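Local coordinates for protein RavA (Legionella pneumophila str. Paris, PDB 6WO6) that is a Legionella effector, probably acting inside the infected host cell, whose molecular function is not established, at residues Asn118-Ala123 against Asn156-Ser161; Leu136-Thr141 against Ala165-Ala170; Gly219-Arg224 against Ile249-Ala254. The protein carries 2 engineered substitutions. All blocks are in the same frame, centred on the assembly; numbering follows the deposited sequence.

Contact 1: residues Asn118-Ala123 against Asn156-Ser161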
ATOM      1  N   ASN A 118      -6.991  12.615 -25.852  1.00 82.72           N
ATOM      2  CA  ASN A 118      -6.946  14.032 -26.195  1.00 82.87           C
ATOM      3  C   ASN A 118      -6.414  14.860 -25.033  1.00 82.73           C
ATOM      4  O   ASN A 118      -5.597  15.767 -25.230  1.00 86.39           O
ATOM      5  CB  ASN A 118      -8.338  14.519 -26.602  1.00 81.67           C
ATOM      6  CG  ASN A 118      -8.840  13.861 -27.873  1.00 81.86           C
ATOM      7  OD1 ASN A 118      -8.092  13.689 -28.835  1.00 83.34           O
ATOM      8  ND2 ASN A 118     -10.116  13.488 -27.883  1.00 80.89           N
ATOM      9  N   PHE A 119      -6.865  14.563 -23.816  1.00 77.78           N
ATOM     10  CA  PHE A 119      -6.451  15.278 -22.611  1.00 72.05           C
ATOM     11  C   PHE A 119      -5.412  14.496 -21.822  1.00 68.85           C
ATOM     12  O   PHE A 119      -5.466  14.441 -20.589  1.00 66.53           O
ATOM     13  CB  PHE A 119      -7.664  15.585 -21.737  1.00 70.80           C
ATOM     14  CG  PHE A 119      -8.652  16.523 -22.371  1.00 73.03           C
ATOM     15  CD1 PHE A 119      -9.641  16.044 -23.215  1.00 75.82           C
ATOM     16  CD2 PHE A 119      -8.599  17.884 -22.112  1.00 72.78           C
ATOM     17  CE1 PHE A 119     -10.553  16.907 -23.798  1.00 76.64           C
ATOM     18  CE2 PHE A 119      -9.512  18.753 -22.691  1.00 73.76           C
ATOM     19  CZ  PHE A 119     -10.489  18.263 -23.534  1.00 75.28           C
ATOM     20  N   ASN A 120      -4.448  13.880 -22.508  1.00 69.36           N
ATOM     21  CA  ASN A 120      -3.467  13.053 -21.811  1.00 69.73           C
ATOM     22  C   ASN A 120      -2.511  13.903 -20.982  1.00 69.63           C
ATOM     23  O   ASN A 120      -2.139  13.513 -19.868  1.00 72.26           O
ATOM     24  CB  ASN A 120      -2.697  12.196 -22.811  1.00 73.61           C
ATOM     25  CG  ASN A 120      -1.928  11.076 -22.141  1.00 75.57           C
ATOM     26  OD1 ASN A 120      -0.752  11.227 -21.804  1.00 77.28           O
ATOM     27  ND2 ASN A 120      -2.592   9.942 -21.938  1.00 75.16           N
ATOM     28  N   LYS A 121      -2.094  15.058 -21.509  1.00 67.16           N
ATOM     29  CA  LYS A 121      -1.271  15.972 -20.721  1.00 63.45           C
ATOM     30  C   LYS A 121      -2.002  16.409 -19.455  1.00 61.07           C
ATOM     31  O   LYS A 121      -1.414  16.444 -18.367  1.00 62.83           O
ATOM     32  CB  LYS A 121      -0.878  17.187 -21.563  1.00 63.27           C
ATOM     33  CG  LYS A 121      -0.192  16.842 -22.879  1.00 65.24           C
ATOM     34  N   LEU A 122      -3.295  16.725 -19.577  1.00 57.40           N
ATOM     35  CA  LEU A 122      -4.086  17.087 -18.405  1.00 53.67           C
ATOM     36  C   LEU A 122      -4.192  15.922 -17.429  1.00 52.86           C
ATOM     37  O   LEU A 122      -4.132  16.117 -16.210  1.00 51.41           O
ATOM     38  CB  LEU A 122      -5.477  17.549 -18.833  1.00 51.59           C
ATOM     39  CG  LEU A 122      -6.454  17.760 -17.675  1.00 51.24           C
ATOM     40  CD1 LEU A 122      -6.033  18.948 -16.823  1.00 51.63           C
ATOM     41  CD2 LEU A 122      -7.875  17.927 -18.175  1.00 52.18           C
ATOM     42  N   ALA A 123      -4.358  14.702 -17.945  1.00 52.98           N
ATOM     43  CA  ALA A 123      -4.424  13.532 -17.075  1.00 51.58           C
ATOM     44  C   ALA A 123      -3.132  13.368 -16.285  1.00 52.83           C
ATOM     45  O   ALA A 123      -3.156  13.158 -15.066  1.00 53.68           O
ATOM     46  CB  ALA A 123      -4.711  12.279 -17.902  1.00 50.97           C
ATOM     47  N   ASN A 156      -2.543   0.704 -20.760  1.00 67.07           N
ATOM     48  CA  ASN A 156      -3.019   1.062 -22.091  1.00 66.49           C
ATOM     49  C   ASN A 156      -3.317   2.549 -22.202  1.00 64.57           C
ATOM     50  O   ASN A 156      -3.117   3.137 -23.269  1.00 65.63           O
ATOM     51  CB  ASN A 156      -4.264   0.248 -22.448  1.00 69.21           C
ATOM     52  CG  ASN A 156      -3.967  -1.229 -22.614  1.00 72.22           C
ATOM     53  OD1 ASN A 156      -2.841  -1.617 -22.926  1.00 72.94           O
ATOM     54  ND2 ASN A 156      -4.982  -2.064 -22.412  1.00 74.05           N
ATOM     55  N   ILE A 157      -3.778   3.168 -21.119  1.00 62.44           N
ATOM     56  CA  ILE A 157      -4.183   4.569 -21.158  1.00 61.81           C
ATOM     57  C   ILE A 157      -3.035   5.497 -20.785  1.00 59.49           C
ATOM     58  O   ILE A 157      -2.883   6.570 -21.373  1.00 58.43           O
ATOM     59  CB  ILE A 157      -5.404   4.778 -20.244  1.00 64.38           C
ATOM     60  CG1 ILE A 157      -6.618   4.045 -20.821  1.00 67.69           C
ATOM     61  CG2 ILE A 157      -5.697   6.261 -20.066  1.00 64.75           C
ATOM     62  CD1 ILE A 157      -7.867   4.162 -19.983  1.00 69.12           C
ATOM     63  N   PHE A 158      -2.204   5.102 -19.820  1.00 59.67           N
ATOM     64  CA  PHE A 158      -1.066   5.900 -19.368  1.00 58.13           C
ATOM     65  C   PHE A 158       0.226   5.131 -19.628  1.00 56.71           C
ATOM     66  O   PHE A 158       0.924   4.730 -18.687  1.00 56.39           O
ATOM     67  CB  PHE A 158      -1.199   6.258 -17.890  1.00 57.93           C
ATOM     68  CG  PHE A 158      -2.499   6.923 -17.542  1.00 60.07           C
ATOM     69  CD1 PHE A 158      -2.809   8.175 -18.046  1.00 61.74           C
ATOM     70  CD2 PHE A 158      -3.411   6.299 -16.707  1.00 61.26           C
ATOM     71  CE1 PHE A 158      -4.008   8.789 -17.728  1.00 62.61           C
ATOM     72  CE2 PHE A 158      -4.612   6.909 -16.385  1.00 62.31           C
ATOM     73  CZ  PHE A 158      -4.909   8.156 -16.896  1.00 62.64           C
ATOM     74  N   PRO A 159       0.586   4.929 -20.895  1.00 56.37           N
ATOM     75  CA  PRO A 159       1.731   4.063 -21.204  1.00 56.11           C
ATOM     76  C   PRO A 159       3.049   4.741 -20.859  1.00 54.22           C
ATOM     77  O   PRO A 159       3.272   5.908 -21.191  1.00 54.46           O
ATOM     78  CB  PRO A 159       1.594   3.827 -22.711  1.00 57.52           C
ATOM     79  CG  PRO A 159       0.928   5.064 -23.205  1.00 57.08           C
ATOM     80  CD  PRO A 159       0.012   5.536 -22.108  1.00 56.27           C
ATOM     81  N   GLN A 160       3.924   3.986 -20.187  1.00 51.54           N
ATOM     82  CA  GLN A 160       5.252   4.452 -19.788  1.00 48.95           C
ATOM     83  C   GLN A 160       5.157   5.709 -18.926  1.00 47.69           C
ATOM     84  O   GLN A 160       5.853   6.699 -19.153  1.00 49.81           O
ATOM     85  CB  GLN A 160       6.146   4.688 -21.008  1.00 49.82           C
ATOM     86  CG  GLN A 160       6.301   3.472 -21.910  1.00 52.10           C
ATOM     87  CD  GLN A 160       7.000   2.319 -21.221  1.00 53.25           C
ATOM     88  OE1 GLN A 160       7.729   2.511 -20.250  1.00 54.41           O
ATOM     89  NE2 GLN A 160       6.781   1.110 -21.721  1.00 55.04           N
ATOM     90  N   SER A 161       4.284   5.661 -17.926  1.00 45.54           N
ATOM     91  CA  SER A 161       4.077   6.769 -17.010  1.00 44.56           C
ATOM     92  C   SER A 161       4.496   6.382 -15.597  1.00 45.64           C
ATOM     93  O   SER A 161       4.573   5.200 -15.247  1.00 45.52           O
ATOM     94  CB  SER A 161       2.611   7.213 -17.012  1.00 44.11           C
ATOM     95  OG  SER A 161       1.758   6.125 -16.703  1.00 41.86           O
TER

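Contact 2: residues Leu136-Thr141 against Ala165-Ala170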
ATOM      1  N   LEU A 136      -1.649   3.220  -3.903  1.00 49.83           N
ATOM      2  CA  LEU A 136      -1.941   2.611  -2.611  1.00 49.55           C
ATOM      3  C   LEU A 136      -3.422   2.281  -2.484  1.00 52.09           C
ATOM      4  O   LEU A 136      -3.791   1.190  -2.035  1.00 54.33           O
ATOM      5  CB  LEU A 136      -1.503   3.546  -1.485  1.00 49.69           C
ATOM      6  CG  LEU A 136      -1.791   3.064  -0.061  1.00 50.43           C
ATOM      7  CD1 LEU A 136      -0.713   2.106   0.419  1.00 49.10           C
ATOM      8  CD2 LEU A 136      -1.940   4.237   0.891  1.00 51.75           C
ATOM      9  N   ARG A 137      -4.289   3.217  -2.882  1.00 52.61           N
ATOM     10  CA  ARG A 137      -5.725   2.976  -2.785  1.00 54.44           C
ATOM     11  C   ARG A 137      -6.148   1.797  -3.655  1.00 54.43           C
ATOM     12  O   ARG A 137      -6.940   0.944  -3.227  1.00 55.10           O
ATOM     13  CB  ARG A 137      -6.493   4.237  -3.182  1.00 56.90           C
ATOM     14  CG  ARG A 137      -7.976   4.172  -2.882  1.00 61.74           C
ATOM     15  CD  ARG A 137      -8.263   4.567  -1.442  1.00 66.91           C
ATOM     16  NE  ARG A 137      -9.617   4.206  -1.033  1.00 72.99           N
ATOM     17  CZ  ARG A 137     -10.713   4.866  -1.399  1.00 77.78           C
ATOM     18  NH1 ARG A 137     -10.620   5.925  -2.194  1.00 77.31           N
ATOM     19  NH2 ARG A 137     -11.902   4.461  -0.976  1.00 81.37           N
ATOM     20  N   LEU A 138      -5.625   1.731  -4.882  1.00 53.65           N
ATOM     21  CA  LEU A 138      -5.972   0.632  -5.776  1.00 54.54           C
ATOM     22  C   LEU A 138      -5.465  -0.698  -5.234  1.00 56.33           C
ATOM     23  O   LEU A 138      -6.171  -1.709  -5.304  1.00 58.16           O
ATOM     24  CB  LEU A 138      -5.416   0.891  -7.177  1.00 53.49           C
ATOM     25  CG  LEU A 138      -6.029   2.058  -7.957  1.00 53.76           C
ATOM     26  CD1 LEU A 138      -5.425   2.152  -9.351  1.00 52.08           C
ATOM     27  CD2 LEU A 138      -7.545   1.921  -8.032  1.00 55.52           C
ATOM     28  N   ALA A 139      -4.247  -0.719  -4.684  1.00 56.30           N
ATOM     29  CA  ALA A 139      -3.750  -1.943  -4.066  1.00 58.45           C
ATOM     30  C   ALA A 139      -4.601  -2.346  -2.871  1.00 59.71           C
ATOM     31  O   ALA A 139      -4.767  -3.541  -2.601  1.00 61.56           O
ATOM     32  CB  ALA A 139      -2.290  -1.768  -3.648  1.00 58.35           C
ATOM     33  N   GLU A 140      -5.160  -1.368  -2.155  1.00 58.04           N
ATOM     34  CA  GLU A 140      -5.964  -1.687  -0.982  1.00 58.43           C
ATOM     35  C   GLU A 140      -7.325  -2.256  -1.366  1.00 60.44           C
ATOM     36  O   GLU A 140      -7.816  -3.185  -0.714  1.00 62.49           O
ATOM     37  CB  GLU A 140      -6.134  -0.446  -0.106  1.00 59.56           C
ATOM     38  CG  GLU A 140      -4.881  -0.052   0.657  1.00 61.13           C
ATOM     39  CD  GLU A 140      -5.066   1.212   1.480  1.00 65.57           C
ATOM     40  OE1 GLU A 140      -6.005   1.983   1.189  1.00 67.38           O
ATOM     41  OE2 GLU A 140      -4.272   1.431   2.421  1.00 67.14           O
ATOM     42  N   THR A 141      -7.957  -1.721  -2.414  1.00 60.65           N
ATOM     43  CA  THR A 141      -9.343  -2.092  -2.693  1.00 61.67           C
ATOM     44  C   THR A 141      -9.518  -3.108  -3.817  1.00 62.58           C
ATOM     45  O   THR A 141     -10.584  -3.728  -3.900  1.00 64.13           O
ATOM     46  CB  THR A 141     -10.175  -0.845  -3.024  1.00 61.83           C
ATOM     47  OG1 THR A 141      -9.790  -0.334  -4.305  1.00 62.55           O
ATOM     48  CG2 THR A 141      -9.965   0.231  -1.966  1.00 60.11           C
ATOM     49  N   ALA A 165       3.782   2.675 -13.290  1.00 44.44           N
ATOM     50  CA  ALA A 165       4.871   2.032 -12.564  1.00 43.74           C
ATOM     51  C   ALA A 165       4.554   1.927 -11.077  1.00 45.38           C
ATOM     52  O   ALA A 165       4.772   0.875 -10.461  1.00 47.57           O
ATOM     53  CB  ALA A 165       6.173   2.801 -12.786  1.00 41.65           C
ATOM     54  N   LYS A 166       4.029   3.008 -10.485  1.00 43.83           N
ATOM     55  CA  LYS A 166       3.692   2.977  -9.064  1.00 43.04           C
ATOM     56  C   LYS A 166       2.578   1.976  -8.779  1.00 44.63           C
ATOM     57  O   LYS A 166       2.594   1.298  -7.744  1.00 44.72           O
ATOM     58  CB  LYS A 166       3.295   4.373  -8.582  1.00 42.10           C
ATOM     59  CG  LYS A 166       4.418   5.400  -8.629  1.00 42.52           C
ATOM     60  CD  LYS A 166       5.567   5.033  -7.706  1.00 43.47           C
ATOM     61  CE  LYS A 166       6.711   6.020  -7.854  1.00 45.82           C
ATOM     62  NZ  LYS A 166       7.935   5.566  -7.142  1.00 48.51           N
ATOM     63  N   VAL A 167       1.600   1.872  -9.682  1.00 45.71           N
ATOM     64  CA  VAL A 167       0.524   0.902  -9.487  1.00 46.27           C
ATOM     65  C   VAL A 167       1.075  -0.518  -9.536  1.00 46.75           C
ATOM     66  O   VAL A 167       0.704  -1.373  -8.720  1.00 47.87           O
ATOM     67  CB  VAL A 167      -0.594   1.120 -10.524  1.00 46.50           C
ATOM     68  CG1 VAL A 167      -1.511  -0.091 -10.586  1.00 46.82           C
ATOM     69  CG2 VAL A 167      -1.388   2.361 -10.170  1.00 47.25           C
ATOM     70  N   GLY A 168       1.969  -0.791 -10.490  1.00 45.99           N
ATOM     71  CA  GLY A 168       2.625  -2.089 -10.512  1.00 47.45           C
ATOM     72  C   GLY A 168       3.363  -2.386  -9.218  1.00 48.95           C
ATOM     73  O   GLY A 168       3.270  -3.494  -8.676  1.00 50.00           O
ATOM     74  N   HIS A 169       4.088  -1.393  -8.695  1.00 48.37           N
ATOM     75  CA  HIS A 169       4.855  -1.593  -7.469  1.00 50.20           C
ATOM     76  C   HIS A 169       3.944  -1.905  -6.283  1.00 53.53           C
ATOM     77  O   HIS A 169       4.207  -2.833  -5.503  1.00 54.70           O
ATOM     78  CB  HIS A 169       5.703  -0.355  -7.186  1.00 51.30           C
ATOM     79  CG  HIS A 169       6.807  -0.141  -8.173  1.00 55.71           C
ATOM     80  ND1 HIS A 169       7.474   1.060  -8.291  1.00 57.61           N
ATOM     81  CD2 HIS A 169       7.367  -0.974  -9.081  1.00 57.87           C
ATOM     82  CE1 HIS A 169       8.394   0.957  -9.234  1.00 58.90           C
ATOM     83  NE2 HIS A 169       8.351  -0.266  -9.728  1.00 58.46           N
ATOM     84  N   ALA A 170       2.870  -1.125  -6.122  1.00 52.55           N
ATOM     85  CA  ALA A 170       1.958  -1.346  -5.004  1.00 49.63           C
ATOM     86  C   ALA A 170       1.269  -2.700  -5.111  1.00 50.17           C
ATOM     87  O   ALA A 170       1.098  -3.397  -4.101  1.00 52.92           O
ATOM     88  CB  ALA A 170       0.924  -0.221  -4.933  1.00 48.18           C
TER

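Contact 3: residues Gly219-Arg224 against Ile249-Ala254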
ATOM      1  N   GLY A 219       7.043 -15.914  14.837  1.00 49.37           N
ATOM      2  CA  GLY A 219       7.308 -17.318  15.105  1.00 51.01           C
ATOM      3  C   GLY A 219       7.715 -18.074  13.854  1.00 52.28           C
ATOM      4  O   GLY A 219       8.705 -18.814  13.851  1.00 51.62           O
ATOM      5  N   LYS A 220       6.960 -17.885  12.765  1.00 53.37           N
ATOM      6  CA  LYS A 220       7.302 -18.556  11.513  1.00 50.98           C
ATOM      7  C   LYS A 220       8.642 -18.077  10.964  1.00 50.02           C
ATOM      8  O   LYS A 220       9.387 -18.870  10.380  1.00 51.22           O
ATOM      9  CB  LYS A 220       6.195 -18.352  10.478  1.00 48.25           C
ATOM     10  CG  LYS A 220       4.850 -18.937  10.883  1.00 48.86           C
ATOM     11  CD  LYS A 220       3.961 -19.165   9.671  1.00 50.37           C
ATOM     12  CE  LYS A 220       2.548 -19.551  10.075  1.00 53.68           C
ATOM     13  NZ  LYS A 220       1.807 -18.398  10.660  1.00 53.90           N
ATOM     14  N   LEU A 221       8.971 -16.797  11.152  1.00 48.24           N
ATOM     15  CA  LEU A 221      10.273 -16.298  10.724  1.00 47.68           C
ATOM     16  C   LEU A 221      11.394 -16.962  11.511  1.00 49.05           C
ATOM     17  O   LEU A 221      12.350 -17.484  10.929  1.00 48.93           O
ATOM     18  CB  LEU A 221      10.335 -14.779  10.883  1.00 45.93           C
ATOM     19  CG  LEU A 221       9.685 -13.947   9.778  1.00 45.98           C
ATOM     20  CD1 LEU A 221       9.739 -12.465  10.119  1.00 44.38           C
ATOM     21  CD2 LEU A 221      10.369 -14.220   8.451  1.00 45.74           C
ATOM     22  N   ALA A 222      11.288 -16.955  12.842  1.00 50.21           N
ATOM     23  CA  ALA A 222      12.304 -17.601  13.668  1.00 50.15           C
ATOM     24  C   ALA A 222      12.440 -19.078  13.332  1.00 51.16           C
ATOM     25  O   ALA A 222      13.540 -19.636  13.429  1.00 50.81           O
ATOM     26  CB  ALA A 222      11.971 -17.423  15.149  1.00 49.69           C
ATOM     27  N   LEU A 223      11.347 -19.724  12.921  1.00 52.63           N
ATOM     28  CA  LEU A 223      11.408 -21.153  12.635  1.00 53.25           C
ATOM     29  C   LEU A 223      12.042 -21.443  11.274  1.00 57.70           C
ATOM     30  O   LEU A 223      12.903 -22.322  11.164  1.00 60.20           O
ATOM     31  CB  LEU A 223      10.007 -21.762  12.715  1.00 50.41           C
ATOM     32  CG  LEU A 223       9.915 -23.266  12.453  1.00 50.62           C
ATOM     33  CD1 LEU A 223      10.797 -24.036  13.423  1.00 50.49           C
ATOM     34  CD2 LEU A 223       8.471 -23.739  12.541  1.00 51.52           C
ATOM     35  N   ARG A 224      11.640 -20.713  10.225  1.00 57.20           N
ATOM     36  CA  ARG A 224      12.000 -21.096   8.862  1.00 56.13           C
ATOM     37  C   ARG A 224      13.122 -20.266   8.245  1.00 51.26           C
ATOM     38  O   ARG A 224      13.684 -20.688   7.229  1.00 52.56           O
ATOM     39  CB  ARG A 224      10.773 -21.013   7.944  1.00 60.84           C
ATOM     40  CG  ARG A 224       9.463 -21.449   8.583  1.00 65.75           C
ATOM     41  CD  ARG A 224       9.332 -22.959   8.723  1.00 71.54           C
ATOM     42  NE  ARG A 224       8.036 -23.322   9.293  1.00 76.81           N
ATOM     43  CZ  ARG A 224       6.958 -23.627   8.575  1.00 81.13           C
ATOM     44  NH1 ARG A 224       7.018 -23.629   7.251  1.00 83.32           N
ATOM     45  NH2 ARG A 224       5.818 -23.936   9.184  1.00 82.23           N
ATOM     46  N   ILE A 249      10.155  -5.687  17.191  1.00 53.30           N
ATOM     47  CA  ILE A 249      10.339  -6.203  18.544  1.00 52.75           C
ATOM     48  C   ILE A 249      10.110  -7.709  18.571  1.00 53.74           C
ATOM     49  O   ILE A 249      10.936  -8.475  19.087  1.00 55.36           O
ATOM     50  CB  ILE A 249       9.400  -5.479  19.528  1.00 52.13           C
ATOM     51  CG1 ILE A 249       9.648  -3.970  19.520  1.00 52.00           C
ATOM     52  CG2 ILE A 249       9.575  -6.022  20.933  1.00 51.18           C
ATOM     53  CD1 ILE A 249       8.683  -3.192  20.396  1.00 50.00           C
ATOM     54  N   LYS A 250       8.989  -8.156  17.995  1.00 53.23           N
ATOM     55  CA  LYS A 250       8.631  -9.568  18.087  1.00 52.11           C
ATOM     56  C   LYS A 250       9.595 -10.442  17.292  1.00 50.58           C
ATOM     57  O   LYS A 250       9.978 -11.520  17.758  1.00 50.28           O
ATOM     58  CB  LYS A 250       7.193  -9.781  17.618  1.00 53.86           C
ATOM     59  CG  LYS A 250       6.174  -8.927  18.355  1.00 56.79           C
ATOM     60  CD  LYS A 250       5.211  -9.741  19.187  1.00 58.85           C
ATOM     61  CE  LYS A 250       4.210  -8.826  19.872  1.00 63.11           C
ATOM     62  NZ  LYS A 250       3.311  -9.556  20.805  1.00 65.31           N
ATOM     63  N   VAL A 251      10.006  -9.999  16.099  1.00 49.34           N
ATOM     64  CA  VAL A 251      10.921 -10.799  15.289  1.00 46.42           C
ATOM     65  C   VAL A 251      12.266 -10.947  15.991  1.00 47.33           C
ATOM     66  O   VAL A 251      12.839 -12.046  16.050  1.00 45.89           O
ATOM     67  CB  VAL A 251      11.070 -10.176  13.887  1.00 44.71           C
ATOM     68  CG1 VAL A 251      12.263 -10.765  13.160  1.00 43.89           C
ATOM     69  CG2 VAL A 251       9.806 -10.399  13.079  1.00 46.01           C
ATOM     70  N   GLN A 252      12.787  -9.849  16.548  1.00 49.11           N
ATOM     71  CA  GLN A 252      14.070  -9.934  17.237  1.00 50.19           C
ATOM     72  C   GLN A 252      13.972 -10.809  18.484  1.00 50.88           C
ATOM     73  O   GLN A 252      14.877 -11.608  18.761  1.00 50.47           O
ATOM     74  CB  GLN A 252      14.576  -8.530  17.574  1.00 51.07           C
ATOM     75  CG  GLN A 252      14.861  -7.682  16.330  1.00 54.32           C
ATOM     76  CD  GLN A 252      15.631  -6.410  16.633  1.00 57.31           C
ATOM     77  OE1 GLN A 252      16.862  -6.418  16.712  1.00 59.17           O
ATOM     78  NE2 GLN A 252      14.909  -5.305  16.798  1.00 57.83           N
ATOM     79  N   SER A 253      12.864 -10.708  19.227  1.00 51.28           N
ATOM     80  CA  SER A 253      12.734 -11.534  20.422  1.00 54.16           C
ATOM     81  C   SER A 253      12.543 -13.007  20.072  1.00 57.34           C
ATOM     82  O   SER A 253      13.006 -13.881  20.814  1.00 60.70           O
ATOM     83  CB  SER A 253      11.581 -11.035  21.293  1.00 54.63           C
ATOM     84  OG  SER A 253      10.393 -11.756  21.023  1.00 55.00           O
ATOM     85  N   ALA A 254      11.887 -13.309  18.948  1.00 55.12           N
ATOM     86  CA  ALA A 254      11.733 -14.703  18.543  1.00 51.55           C
ATOM     87  C   ALA A 254      13.067 -15.297  18.108  1.00 52.56           C
ATOM     88  O   ALA A 254      13.383 -16.447  18.442  1.00 56.19           O
ATOM     89  CB  ALA A 254      10.702 -14.820  17.422  1.00 50.67           C
TER

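Contact 1: residues Asn118-Ala123 against Asn156-Ser161
At the turn where helix 147-157 runs out, Phe158 sets its ring against the first turn of helix 120-127, and Ala123 meets it there. The methyl CB of Ala123 lies 3.6 Å from Phe158 CE1, at the edge of the ring and near its plane. A chi1 of -54° sets CG of Phe158 opposite the carbonyl carbon. One face of the ring is taken by the preceding residue, with Ile157 CG2 3.7 Å above the plane and over its centre. Phe116, Ile124 and Leu127 also touch the ring, so it sits in a small apolar cluster. The polar part of the contact is Asn120. With CG anti to the backbone N (chi1 -165°), its amide swings toward the turn, and ND2 comes within 3.4 Å of Ile157 O while its hydrogen bond goes to Phe116 O. Beyond Phe158 the chain doubles back, and Ser161 OG gives a hydrogen bond to Phe158 O at 2.6 Å, approaching from above the carbonyl plane. The same hydroxyl is weakly bonded to Ala164 N. Phe119 and Leu122 pack on helices 38-51 and 77-92. The whole is a tight interhelical turn, packed on the first turn of helix 120-127 through a buried phenylalanine and closed by a serine N-cap at the start of helix 162-181.

Contact 2: residues Leu136-Thr141 against Ala165-Ala170
Ala170 and Ala139 carry this helix-helix contact, with Leu138 next to them. The alanines have their CB bonds directed at the opposite helix, and the two methyl carbons, Ala139 CB and Ala170 CB, meet at 3.8 Å. Ala139 CB also lies 3.8 Å from Ala170 O, so it rests against backbone as well as side chain. Because both residues end in a single methyl, the backbones come close: Ala139 CA and Ala170 CA are 5.8 Å apart, and the axes of the short segments approach to 8.8 Å. They cross at -38°, running in roughly the same direction.

One turn back along the second helix, a longer pair takes over. Leu138 has CG opposite its carbonyl carbon (chi1 -67°), which lets CD1 reach Val167 CG2 at 4.1 Å. These two chains cross obliquely, meeting through one methyl branch each. Leu138 is further packed on Pro102 and Ile106 of helix 102-107, and Val167 on Ala135. The side-chain contacts between the segments are apolar, but polar anchors lie close by: Ala139 O accepts a hydrogen bond from Arg174 NH2, farther along the second helix, and Lys166 NZ makes a salt bridge to Glu202.

Ala135, a turn earlier on helix 131-141, extends the seam by touching Ala170 as well as Val167. Phe203, in the loop after helix 197-202, packs on Ala170, and Leu206 lies against Leu136. Helices 131-141 and 162-181 are thus joined near the middle of the chain, with helix 147-157 linking them in sequence.

Contact 3: residues Gly219-Arg224 against Ile249-Ala254
Leu221 and Ala222 press against Val251 and Ala254 to form the tight strip of this contact. Ala222 CB and Ala254 CB are 3.7 Å apart, and the methyl of Ala222 has Ala254 O at the same distance of 3.7 Å from its CB. The two small residues bring the backbones close, with 5.7 Å between Ala222 CA and Ala254 CA. Small alanines here allow close helix-helix packing between helices 214-224 and 246-265 of this all-helical chain. Beside them Leu221 CD1 touches Val251 CG2 at 3.6 Å. That branch of Val251 is placed by chi1 of 165°, which puts CG1 opposite the backbone N and CG2 opposite the carbonyl carbon. All four residues are buried, and their touching atoms are carbons apart from that one carbonyl oxygen.

The looser side is polar. Lys250 sits beside the strip but its chain runs off from it, and NZ forms a salt bridge with Glu286. Gln252 packs on Val234 and Lys238 of helix 230-240. At the far end, Arg258 NH1 makes weak hydrogen bonds to the carbonyl oxygens of Ala222 and Leu223, tying the final turn of helix 214-224 to helix 246-265.

Other elements close round the strip: Ala218 on helix 214-224 and Ile237 on helix 230-240 both reach Val251, Phe287 packs on Ala254, Pro186 lies on Leu221, and Leu290 of helix 290-294 backs Ala222.

Contacts 2 and 3 are close counterparts: each joins the end of a short helix to a long one through an alanine pair and a leucine-valine pair, and both are buried. At the margin of each, a lysine pairs with a glutamate outside the two segments and an arginine bonds to backbone oxygen, weakly in contact 3. Contact 2 lies near the middle of the chain, contact 3 farther out. Contact 1, partly buried, instead sets an aromatic ring and an amide at a turn, on the opposite side of the chain's centre from contact 3. The segments of contacts 1 and 2 alternate along the chain, contact 1 joining helix 120-127 to the end of helix 147-157.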